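Local coordinates for probable M18 family aminopeptidase 1 (Thermotoga maritima, PDB 2GLF), which probably acts as a metal-dependent aminopeptidase of the M18 family, removing residues from the N-termini of peptides, at residues A[374-377]-A[378-382]. Sequence-based numbering, arbitrary orientation.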
loop_
_atom_site.group_PDB
_atom_site.type_symbol
_atom_site.label_atom_id
_atom_site.label_comp_id
_atom_site.label_asym_id
_atom_site.label_seq_id
_atom_site.Cartn_x
_atom_site.Cartn_y
_atom_site.Cartn_z
ATOM N N ALA A 374 -15.441 21.287 -45.911
ATOM C CA ALA A 374 -16.367 21.158 -47.029
ATOM C C ALA A 374 -15.604 21.401 -48.329
ATOM O O ALA A 374 -15.650 20.592 -49.253
ATOM C CB ALA A 374 -17.498 22.166 -46.884
ATOM N N ARG A 375 -14.895 22.521 -48.391
ATOM C CA ARG A 375 -14.121 22.866 -49.571
ATOM C C ARG A 375 -13.095 21.791 -49.920
ATOM O O ARG A 375 -12.890 21.473 -51.090
ATOM C CB ARG A 375 -13.425 24.209 -49.358
ATOM C CG ARG A 375 -14.386 25.386 -49.262
ATOM C CD ARG A 375 -13.644 26.664 -48.932
ATOM N NE ARG A 375 -12.592 26.936 -49.906
ATOM C CZ ARG A 375 -11.615 27.818 -49.725
ATOM N NH1 ARG A 375 -11.554 28.518 -48.596
ATOM N NH2 ARG A 375 -10.698 28.002 -50.672
ATOM N N VAL A 376 -12.450 21.228 -48.906
ATOM C CA VAL A 376 -11.451 20.191 -49.130
ATOM C C VAL A 376 -12.114 18.891 -49.574
ATOM O O VAL A 376 -11.599 18.181 -50.432
ATOM C CB VAL A 376 -10.635 19.927 -47.846
ATOM C CG1 VAL A 376 -9.665 18.766 -48.063
ATOM C CG2 VAL A 376 -9.886 21.184 -47.452
ATOM N N ARG A 377 -13.266 18.588 -48.989
ATOM C CA ARG A 377 -13.979 17.364 -49.320
ATOM C C ARG A 377 -14.436 17.376 -50.770
ATOM O O ARG A 377 -14.473 16.334 -51.422
ATOM C CB ARG A 377 -15.188 17.189 -48.394
ATOM C CG ARG A 377 -15.433 15.752 -47.975
ATOM C CD ARG A 377 -16.713 15.175 -48.547
ATOM N NE ARG A 377 -17.883 15.883 -48.051
ATOM C CZ ARG A 377 -19.124 15.409 -48.109
ATOM N NH1 ARG A 377 -19.364 14.213 -48.639
ATOM N NH2 ARG A 377 -20.133 16.143 -47.651
ATOM N N LYS A 378 -14.773 18.563 -51.271
ATOM C CA LYS A 378 -15.242 18.722 -52.648
ATOM C C LYS A 378 -14.123 18.424 -53.640
ATOM O O LYS A 378 -14.279 17.578 -54.526
ATOM C CB LYS A 378 -15.766 20.144 -52.863
ATOM C CG LYS A 378 -16.631 20.317 -54.099
ATOM C CD LYS A 378 -17.253 21.709 -54.133
ATOM C CE LYS A 378 -18.272 21.861 -55.258
ATOM N NZ LYS A 378 -17.648 21.801 -56.613
ATOM N N VAL A 379 -12.996 19.115 -53.487
ATOM C CA VAL A 379 -11.856 18.904 -54.371
ATOM C C VAL A 379 -11.481 17.420 -54.430
ATOM O O VAL A 379 -11.393 16.832 -55.514
ATOM C CB VAL A 379 -10.615 19.701 -53.898
ATOM C CG1 VAL A 379 -9.410 19.323 -54.746
ATOM C CG2 VAL A 379 -10.873 21.197 -53.996
ATOM N N LEU A 380 -11.271 16.818 -53.260
ATOM C CA LEU A 380 -10.893 15.416 -53.178
ATOM C C LEU A 380 -11.827 14.521 -53.967
ATOM O O LEU A 380 -11.418 13.898 -54.942
ATOM C CB LEU A 380 -10.855 14.951 -51.721
ATOM C CG LEU A 380 -9.755 15.537 -50.834
ATOM C CD1 LEU A 380 -9.868 14.928 -49.444
ATOM C CD2 LEU A 380 -8.376 15.270 -51.435
ATOM N N ASN A 381 -13.082 14.455 -53.544
ATOM C CA ASN A 381 -14.052 13.614 -54.224
ATOM C C ASN A 381 -14.153 13.906 -55.720
ATOM O O ASN A 381 -14.285 12.980 -56.529
ATOM C CB ASN A 381 -15.425 13.751 -53.568
ATOM C CG ASN A 381 -15.455 13.170 -52.176
ATOM O OD1 ASN A 381 -14.921 12.089 -51.932
ATOM N ND2 ASN A 381 -16.090 13.879 -51.254
ATOM N N GLU A 382 -14.084 15.182 -56.090
ATOM C CA GLU A 382 -14.165 15.556 -57.497
ATOM C C GLU A 382 -12.972 15.053 -58.321
ATOM O O GLU A 382 -13.141 14.647 -59.477
ATOM C CB GLU A 382 -14.322 17.069 -57.623
ATOM C CG GLU A 382 -15.779 17.481 -57.775
ATOM C CD GLU A 382 -16.033 18.944 -57.471
ATOM O OE1 GLU A 382 -15.082 19.752 -57.550
ATOM O OE2 GLU A 382 -17.195 19.287 -57.167
#
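R377 and N381 lie one turn apart on helix 370-382, and the R377 side chain passes beside the N381 amide, its CD against ND2. Chi1 and chi2 (-113°) of R377 place CD there, and a further bend at chi3 turns the guanidinium. The guanidinium and amide planes stand nearly perpendicular, 85° apart. The two groups do not bond to each other; the guanidinium and N381 ND2 both turn to the second subunit. There R377 forms salt bridges with D219 and E218 of that subunit, and N381 ND2 donates to the same E218. N381 OD1 accepts from W387 NE1 of its own chain, so the amide is held at both ends.

Four i to i+4 backbone bonds run from 374-377 to 378-382. K378 N to A374 O is the shortest, at 3.0 Å. L380 N bonds to V376 O and N381 N to R377 O. V379 N to R375 O, at 3.4 Å, is weak.

A further i to i+4 pair is ionic. K378 NZ meets E382 OE2 at 2.6 Å, on the syn side of the carboxylate.

The apolar pair is V376 and L380. They lie side by side and point the same way, with V376 CG1 4.1 Å from L380 CD1.

The helix is the crossover of the beta-alpha-beta unit between strands 351-354 and 387-389. V376, V379 and L380 pack on helix 433-449, while L380 and R377 also touch W387 of strand 387-389.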